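Local coordinates for glycerol kinase, putative (Plasmodium falciparum, PDB 2W40), which probably catalyses the ATP-dependent phosphorylation of glycerol to sn-glycerol 3-phosphate, the single step of the glycerol kinase route of glycerol degradation, at residues C[44-49]-C[98-103]; C[82-87]-C[102-107]; C[138-143]-C[189-194]. All coordinates share one frame; numbering follows the deposited sequence.

How the contacts relate
All three contacts belong to the N-terminal FGGY domain and run from a partly exposed edge to the surroundings of the bound glycerol. Contact 1, the least buried, pairs strands 46-47 and 102-103 and has polar side chains on its partly exposed flank. Contact 2 shares Ala102 and Ile103 with it but is wholly buried; there the chain leaves the strand pair in a turn, and polar groups near bound glycerol set the chemistry. Contact 3, also buried, mixes an aromatic-arginine contact with apolar packing, the start of a helix against a loop. Glu86 joins contacts 2 and 3 through its salt bridge to Arg189, while Tyr45 O and Val104 N probably bond contact 1 to contact 2.

Contact 1 of 3, residues C[44-49]-C[98-103]; sequences WYEHDP and PLYNAI. With EDO (1,2-ethanediol), chain B.
His47 and Ala102 face each other at the tight centre of this contact. The backbone N of His47 donates to Ala102 O at 3.1 Å, and the return bond, from Ala102 N to His47 O, is 2.9 Å long. On the same face their CB atoms touch at 4.0 Å, after which the imidazole leads off to Gln37. One step along, the CA of Glu46 comes within 3.2 Å of Ala102 O in a CA-H...O contact. This is a short two-stranded antiparallel sheet of the FGGY N-terminal domain, in which His47 with Ala102 is the hydrogen-bonded pair and Glu46 with Ile103 the non-hydrogen-bonded one. Past it, where helix 49-70 begins, Pro49 CG rests on Pro98 CG at 4.0 Å, the two rings sliding past each other in opposite directions.

Toward Trp44 and Tyr100, both partly exposed, the packing gives way to polar bonds. Glu46 crosses the Tyr100 side chain at about a right angle, its chain extended beyond CG (chi2 180°), and this brings OE2 to the phenol: Tyr100 OH donates to Glu46 OE2 at 2.7 Å, on the syn side, 25° out of the carboxylate plane. Arg109 binds both groups as well. A 1,2-ethanediol, probably from the crystallisation liquor, spans the pair, O2 donating to Glu46 OE1 at 2.7 Å and O1 to the same Tyr100 OH, while O1 also lies at the edge of the Trp44 indole.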
# COMPACT_ATOMS: atom_id res chain seq x y z
N TRP C 44 9.86 -1.92 16.52
CA TRP C 44 9.99 -2.84 17.64
C TRP C 44 9.36 -4.17 17.23
O TRP C 44 8.31 -4.21 16.56
CB TRP C 44 9.21 -2.31 18.83
CG TRP C 44 9.89 -1.17 19.50
CD1 TRP C 44 10.70 -0.22 18.91
CD2 TRP C 44 9.96 -0.95 20.89
NE1 TRP C 44 11.20 0.63 19.88
CE2 TRP C 44 10.78 0.19 21.10
CE3 TRP C 44 9.40 -1.59 22.01
CZ2 TRP C 44 11.05 0.66 22.36
CZ3 TRP C 44 9.65 -1.06 23.27
CH2 TRP C 44 10.50 0.03 23.43
N TYR C 45 10.00 -5.26 17.66
CA TYR C 45 9.53 -6.61 17.37
C TYR C 45 10.01 -7.48 18.53
O TYR C 45 11.21 -7.71 18.72
CB TYR C 45 10.07 -7.12 16.05
CG TYR C 45 9.23 -8.15 15.34
CD1 TYR C 45 8.80 -8.02 14.01
CD2 TYR C 45 8.88 -9.32 16.01
CE1 TYR C 45 8.11 -9.10 13.35
CE2 TYR C 45 8.19 -10.37 15.41
CZ TYR C 45 7.83 -10.26 14.06
OH TYR C 45 7.16 -11.22 13.42
N GLU C 46 9.02 -7.94 19.31
CA GLU C 46 9.25 -8.75 20.48
C GLU C 46 8.39 -10.04 20.53
O GLU C 46 7.29 -10.16 19.92
CB GLU C 46 8.92 -7.94 21.73
CG GLU C 46 9.74 -6.68 21.88
CD GLU C 46 9.47 -5.78 23.11
OE1 GLU C 46 8.60 -6.06 23.93
OE2 GLU C 46 10.15 -4.74 23.19
N HIS C 47 8.91 -11.01 21.29
CA HIS C 47 8.15 -12.22 21.65
C HIS C 47 8.11 -12.31 23.19
O HIS C 47 9.05 -11.93 23.88
CB HIS C 47 8.83 -13.48 21.13
CG HIS C 47 8.85 -13.62 19.62
ND1 HIS C 47 9.85 -14.32 18.96
CD2 HIS C 47 8.01 -13.18 18.65
CE1 HIS C 47 9.65 -14.27 17.66
NE2 HIS C 47 8.53 -13.59 17.43
N ASP C 48 7.09 -12.95 23.73
CA ASP C 48 6.97 -13.29 25.14
C ASP C 48 7.67 -14.63 25.36
O ASP C 48 7.22 -15.63 24.85
CB ASP C 48 5.47 -13.47 25.48
CG ASP C 48 5.22 -13.83 26.91
OD1 ASP C 48 6.19 -14.29 27.57
OD2 ASP C 48 4.02 -13.67 27.36
N PRO C 49 8.79 -14.65 26.07
CA PRO C 49 9.52 -15.94 26.23
C PRO C 49 8.80 -17.02 27.01
O PRO C 49 9.13 -18.19 26.83
CB PRO C 49 10.83 -15.54 26.98
CG PRO C 49 10.79 -14.17 27.08
CD PRO C 49 9.50 -13.59 26.81
N PRO C 98 12.63 -13.89 32.95
CA PRO C 98 13.09 -12.94 31.95
C PRO C 98 13.10 -11.54 32.52
O PRO C 98 12.17 -11.17 33.23
CB PRO C 98 12.06 -13.04 30.82
CG PRO C 98 11.49 -14.33 30.98
CD PRO C 98 11.46 -14.65 32.45
N LEU C 99 14.13 -10.78 32.17
CA LEU C 99 14.21 -9.41 32.63
C LEU C 99 13.54 -8.47 31.63
O LEU C 99 13.39 -7.28 31.93
CB LEU C 99 15.67 -9.07 32.92
CG LEU C 99 16.35 -9.88 34.03
CD1 LEU C 99 17.78 -9.54 33.97
CD2 LEU C 99 15.88 -9.49 35.38
N TYR C 100 13.25 -8.97 30.42
CA TYR C 100 12.59 -8.26 29.38
C TYR C 100 12.08 -9.27 28.39
O TYR C 100 12.52 -10.38 28.41
CB TYR C 100 13.59 -7.30 28.72
CG TYR C 100 12.89 -6.27 27.79
CD1 TYR C 100 12.34 -5.13 28.33
CD2 TYR C 100 12.81 -6.42 26.39
CE1 TYR C 100 11.65 -4.21 27.49
CE2 TYR C 100 12.22 -5.53 25.57
CZ TYR C 100 11.63 -4.39 26.10
OH TYR C 100 10.96 -3.43 25.35
N ASN C 101 11.15 -8.87 27.51
CA ASN C 101 10.74 -9.75 26.39
C ASN C 101 11.93 -10.18 25.55
O ASN C 101 12.97 -9.54 25.53
CB ASN C 101 9.74 -9.08 25.49
CG ASN C 101 8.26 -9.14 25.99
OD1 ASN C 101 7.41 -8.29 25.55
ND2 ASN C 101 7.96 -9.98 26.89
N ALA C 102 11.75 -11.22 24.75
CA ALA C 102 12.69 -11.48 23.68
C ALA C 102 12.62 -10.28 22.70
O ALA C 102 11.56 -9.88 22.31
CB ALA C 102 12.38 -12.82 22.96
N ILE C 103 13.78 -9.78 22.23
CA ILE C 103 13.87 -8.86 21.14
C ILE C 103 14.30 -9.64 19.90
O ILE C 103 15.36 -10.30 19.88
CB ILE C 103 14.86 -7.70 21.38
CG1 ILE C 103 14.41 -6.88 22.63
CG2 ILE C 103 14.86 -6.76 20.15
CD1 ILE C 103 15.36 -5.76 23.05
C1 EDO B . 8.59 -2.25 27.14
O1 EDO B . 9.85 -1.47 26.75
C2 EDO B . 7.76 -3.34 26.33
O2 EDO B . 8.21 -4.79 26.33

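Contact 2 of 3, residues C[82-87]-C[102-107]; sequences TNQRET and AIVWLD. With EDO (1,2-ethanediol), chain D.
Trp105 abuts the loop that follows strand 74-83, from the second position of a type I beta turn running from Val104 to Asp107. The contact is buried in the N-terminal actin-like domain of this FGGY kinase, on the side facing the C-terminal one, beside bound glycerol: Arg85 N and Glu86 OE1 both hydrogen-bond that molecule.

Starting at CB, the tryptophan finds two oxygens at once, since Trp105 CB is 3.5 Å from both Arg85 O and Glu86 OE1. CG follows, placed between the backbone N and the carbonyl carbon (chi1 63°), and this turns the CD1 edge of the indole to the 84-87 loop. At CD1 the ring edge comes up against the threonine hydroxyl, Trp105 CD1 to Thr87 OG1 being 3.5 Å, with Arg85 O also close by. Gln84 OE1 is the next atom along that edge; its amide plane stands almost upright to the indole, 81° away. The ring nitrogen NE1 finds its hydrogen-bond partner in Thr13 OG1, and the Trp105 side chain comes about 4 Å from that of Thr270, which binds ADP in another structure of this protein. One face of the ring carries Leu106 CG.

The turn itself is tied to the loop by Thr87 OG1, which does double duty: it accepts from Trp105 N at 3.1 Å and donates to Gln84 OE1 at 2.7 Å, a donor standing well above the plane of that amide carbonyl. The threonine methyl serves the neighbouring strand, with Thr87 CG2 3.8 Å from Ala102 CB. Glu86, whose carboxylate also salt-bridges Arg189, has a positive phi (69°) at the middle of a classic gamma turn, which closes through the bond from Thr87 N to Arg85 O, 2.7 Å long.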
# COMPACT_ATOMS: atom_id res chain seq x y z
N THR C 82 16.20 -26.64 17.31
CA THR C 82 16.57 -25.61 16.37
C THR C 82 15.66 -24.43 16.52
O THR C 82 14.58 -24.55 17.10
CB THR C 82 16.62 -26.21 14.92
OG1 THR C 82 17.29 -25.29 14.08
CG2 THR C 82 15.25 -26.59 14.39
N ASN C 83 16.10 -23.28 16.04
CA ASN C 83 15.43 -22.04 16.47
C ASN C 83 15.73 -20.87 15.59
O ASN C 83 16.77 -20.80 14.96
CB ASN C 83 16.01 -21.65 17.85
CG ASN C 83 17.55 -21.47 17.80
OD1 ASN C 83 18.30 -22.48 17.70
ND2 ASN C 83 18.05 -20.17 17.98
N GLN C 84 14.78 -19.94 15.55
CA GLN C 84 14.97 -18.62 15.03
C GLN C 84 16.25 -18.04 15.71
O GLN C 84 16.38 -18.07 16.96
CB GLN C 84 13.75 -17.74 15.39
CG GLN C 84 13.31 -17.77 16.84
CD GLN C 84 12.50 -16.55 17.30
OE1 GLN C 84 12.71 -15.44 16.81
NE2 GLN C 84 11.67 -16.75 18.32
N ARG C 85 17.16 -17.57 14.89
CA ARG C 85 18.45 -17.10 15.33
C ARG C 85 18.32 -15.59 15.77
O ARG C 85 17.27 -14.98 15.51
CB ARG C 85 19.44 -17.28 14.23
CG ARG C 85 19.61 -18.76 13.78
CD ARG C 85 20.46 -18.96 12.47
NE ARG C 85 19.82 -18.19 11.43
CZ ARG C 85 20.39 -17.85 10.28
NH1 ARG C 85 21.59 -18.34 9.96
NH2 ARG C 85 19.81 -16.97 9.48
N GLU C 86 19.41 -15.05 16.36
CA GLU C 86 19.63 -13.64 16.69
C GLU C 86 18.73 -13.12 17.83
O GLU C 86 19.16 -12.35 18.64
CB GLU C 86 19.55 -12.72 15.51
CG GLU C 86 20.57 -12.97 14.38
CD GLU C 86 20.09 -13.93 13.29
OE1 GLU C 86 18.87 -14.17 13.18
OE2 GLU C 86 20.94 -14.43 12.51
N THR C 87 17.49 -13.54 17.82
CA THR C 87 16.52 -13.20 18.85
C THR C 87 17.20 -13.49 20.20
O THR C 87 17.82 -14.52 20.39
CB THR C 87 15.29 -14.07 18.68
OG1 THR C 87 14.69 -13.72 17.42
CG2 THR C 87 14.28 -13.85 19.85
N ALA C 102 11.75 -11.22 24.75
CA ALA C 102 12.69 -11.48 23.68
C ALA C 102 12.62 -10.28 22.70
O ALA C 102 11.56 -9.88 22.31
CB ALA C 102 12.38 -12.82 22.96
N ILE C 103 13.78 -9.78 22.23
CA ILE C 103 13.87 -8.86 21.14
C ILE C 103 14.30 -9.64 19.90
O ILE C 103 15.36 -10.30 19.88
CB ILE C 103 14.86 -7.70 21.38
CG1 ILE C 103 14.41 -6.88 22.63
CG2 ILE C 103 14.86 -6.76 20.15
CD1 ILE C 103 15.36 -5.76 23.05
N VAL C 104 13.38 -9.65 18.91
CA VAL C 104 13.45 -10.60 17.78
C VAL C 104 14.48 -10.09 16.79
O VAL C 104 14.80 -8.86 16.70
CB VAL C 104 12.02 -10.82 17.18
CG1 VAL C 104 11.96 -11.83 16.07
CG2 VAL C 104 11.06 -11.32 18.28
N TRP C 105 14.95 -11.02 15.97
CA TRP C 105 15.91 -10.69 14.86
C TRP C 105 15.39 -9.53 13.99
O TRP C 105 16.15 -8.83 13.40
CB TRP C 105 16.28 -11.97 14.12
CG TRP C 105 15.16 -12.66 13.42
CD1 TRP C 105 14.39 -13.65 13.94
CD2 TRP C 105 14.74 -12.50 12.04
NE1 TRP C 105 13.50 -14.12 12.98
CE2 TRP C 105 13.69 -13.44 11.81
CE3 TRP C 105 15.23 -11.75 10.95
CZ2 TRP C 105 13.04 -13.54 10.52
CZ3 TRP C 105 14.64 -11.88 9.72
CH2 TRP C 105 13.55 -12.76 9.51
N LEU C 106 14.10 -9.53 13.72
CA LEU C 106 13.40 -8.52 12.90
C LEU C 106 13.28 -7.10 13.52
O LEU C 106 12.94 -6.14 12.81
CB LEU C 106 12.00 -9.01 12.54
CG LEU C 106 11.89 -10.04 11.41
CD1 LEU C 106 10.45 -10.69 11.39
CD2 LEU C 106 12.29 -9.38 10.00
N ASP C 107 13.60 -6.98 14.81
CA ASP C 107 13.52 -5.69 15.50
C ASP C 107 14.60 -4.79 14.91
O ASP C 107 15.71 -5.19 14.69
CB ASP C 107 13.77 -5.91 17.02
CG ASP C 107 13.56 -4.66 17.86
OD1 ASP C 107 12.49 -4.53 18.51
OD2 ASP C 107 14.51 -3.85 17.82
C1 EDO D . 8.46 -3.70 13.95
O1 EDO D . 7.65 -2.40 13.57
C2 EDO D . 9.58 -4.47 13.12
O2 EDO D . 11.06 -4.30 13.00

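Contact 3 of 3, residues C[138-143]-C[189-194]; sequences FSAFKI and RTLLMD
Phe138 supplies the aromatic part of this contact by setting one ring face against the backbone of Arg189. The CA of Arg189 points a CH-pi contact at the ring, 3.9 Å from the centroid of Phe138, and Arg189 O also stands over a face, 3.2 Å from Phe138 CG. The arginine chain, bent at chi2 and chi3 (-54° and -66°), curls round to the ring rim, where its NE is 3.6 Å from Phe138 CZ. The guanidinium and ring planes are tilted by 40° and the phenyl edge overlies one guanidinium face. Salt bridges to Glu86 and Glu308 hold the charged end.

Among the polar contacts between the segments, Ser139 N gives a weak hydrogen bond of 3.3 Å to Arg189 O, and Ala140 N approaches Thr190 O to 2.9 Å. Within 189-194, Thr190 OG1 accepts from Leu192 N in an ST turn and is bonded to Ala187 O besides.

Apolar contacts do the rest. Ala140 CB meets Leu191 CB at 3.5 Å, and the CD1 of that leucine reaches Phe138 CB at 3.9 Å. Ile143 and Leu192 come tip to tip, CD1 to CD1, 4.0 Å apart.

The contact thus joins helix 140-149 near its N-terminal end to the loop after helix 184-187, with helix 123-130 packing on Leu191, strand 88-92 supplying Val88 to Ser139 and Ile143, and strand 162-166 touching Ile143 and Thr190.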
# COMPACT_ATOMS: atom_id res chain seq x y z
N PHE C 138 21.85 -8.90 14.13
CA PHE C 138 22.54 -9.72 15.15
C PHE C 138 22.19 -9.36 16.57
O PHE C 138 21.59 -8.36 16.79
CB PHE C 138 23.99 -9.80 14.86
CG PHE C 138 24.36 -10.79 13.76
CD1 PHE C 138 23.45 -11.19 12.78
CD2 PHE C 138 25.61 -11.39 13.78
CE1 PHE C 138 23.83 -12.15 11.80
CE2 PHE C 138 26.00 -12.32 12.80
CZ PHE C 138 25.11 -12.64 11.79
N SER C 139 22.53 -10.21 17.54
CA SER C 139 22.03 -10.02 18.91
C SER C 139 22.66 -8.79 19.60
O SER C 139 21.99 -8.17 20.46
CB SER C 139 22.34 -11.23 19.78
OG SER C 139 21.81 -12.40 19.21
N ALA C 140 23.92 -8.51 19.26
CA ALA C 140 24.77 -7.63 20.13
C ALA C 140 24.13 -6.25 20.36
O ALA C 140 24.12 -5.77 21.50
CB ALA C 140 26.14 -7.42 19.53
N PHE C 141 23.64 -5.61 19.31
CA PHE C 141 23.08 -4.23 19.57
C PHE C 141 21.79 -4.24 20.34
O PHE C 141 21.50 -3.30 21.06
CB PHE C 141 22.87 -3.43 18.27
CG PHE C 141 24.15 -2.83 17.74
CD1 PHE C 141 24.54 -1.57 18.16
CD2 PHE C 141 24.95 -3.49 16.84
CE1 PHE C 141 25.71 -0.95 17.73
CE2 PHE C 141 26.13 -2.88 16.39
CZ PHE C 141 26.50 -1.60 16.85
N LYS C 142 21.05 -5.35 20.25
CA LYS C 142 19.87 -5.56 21.14
C LYS C 142 20.27 -5.73 22.60
O LYS C 142 19.62 -5.18 23.50
CB LYS C 142 19.10 -6.73 20.58
CG LYS C 142 18.56 -6.22 19.28
CD LYS C 142 19.04 -7.00 18.16
CE LYS C 142 18.08 -7.96 17.64
NZ LYS C 142 17.62 -7.51 16.34
N ILE C 143 21.36 -6.42 22.83
CA ILE C 143 21.81 -6.62 24.17
C ILE C 143 22.22 -5.22 24.70
O ILE C 143 21.94 -4.86 25.84
CB ILE C 143 23.01 -7.56 24.17
CG1 ILE C 143 22.59 -9.04 23.78
CG2 ILE C 143 23.73 -7.55 25.54
CD1 ILE C 143 23.80 -10.00 23.30
N ARG C 189 25.86 -15.79 15.45
CA ARG C 189 24.79 -14.88 15.09
C ARG C 189 24.64 -13.72 16.09
O ARG C 189 23.68 -12.95 16.09
CB ARG C 189 23.48 -15.60 14.96
CG ARG C 189 23.58 -16.82 14.08
CD ARG C 189 24.15 -16.55 12.70
NE ARG C 189 23.25 -15.70 11.89
CZ ARG C 189 23.24 -15.58 10.57
NH1 ARG C 189 24.16 -16.17 9.80
NH2 ARG C 189 22.28 -14.88 9.98
N THR C 190 25.60 -13.67 16.99
CA THR C 190 25.50 -12.74 18.14
C THR C 190 26.30 -11.42 17.98
O THR C 190 25.98 -10.42 18.70
CB THR C 190 26.01 -13.46 19.45
OG1 THR C 190 27.40 -13.73 19.31
CG2 THR C 190 25.17 -14.68 19.90
N LEU C 191 27.33 -11.44 17.11
CA LEU C 191 28.29 -10.34 16.92
C LEU C 191 29.33 -10.32 18.08
O LEU C 191 30.06 -9.36 18.24
CB LEU C 191 27.62 -8.99 16.73
CG LEU C 191 27.71 -8.32 15.37
CD1 LEU C 191 26.73 -7.10 15.17
CD2 LEU C 191 29.09 -7.95 15.18
N LEU C 192 29.29 -11.40 18.93
CA LEU C 192 30.18 -11.55 20.09
C LEU C 192 31.24 -12.66 19.96
O LEU C 192 32.11 -12.75 20.83
CB LEU C 192 29.43 -11.75 21.39
CG LEU C 192 28.36 -10.74 21.66
CD1 LEU C 192 27.60 -11.25 22.90
CD2 LEU C 192 28.97 -9.34 21.82
N MET C 193 31.10 -13.55 18.94
CA MET C 193 31.99 -14.67 18.83
C MET C 193 33.07 -14.36 17.78
O MET C 193 32.74 -13.82 16.73
CB MET C 193 31.22 -15.89 18.37
CG MET C 193 32.03 -17.18 18.50
SD MET C 193 31.25 -18.62 17.72
CE MET C 193 31.67 -18.35 15.96
N ASP C 194 34.29 -14.82 18.02
CA ASP C 194 35.40 -14.82 17.07
C ASP C 194 35.10 -15.94 16.05
O ASP C 194 35.02 -17.13 16.43
CB ASP C 194 36.70 -15.06 17.77
CG ASP C 194 37.91 -14.94 16.79
OD1 ASP C 194 37.88 -15.50 15.67
OD2 ASP C 194 38.94 -14.31 17.19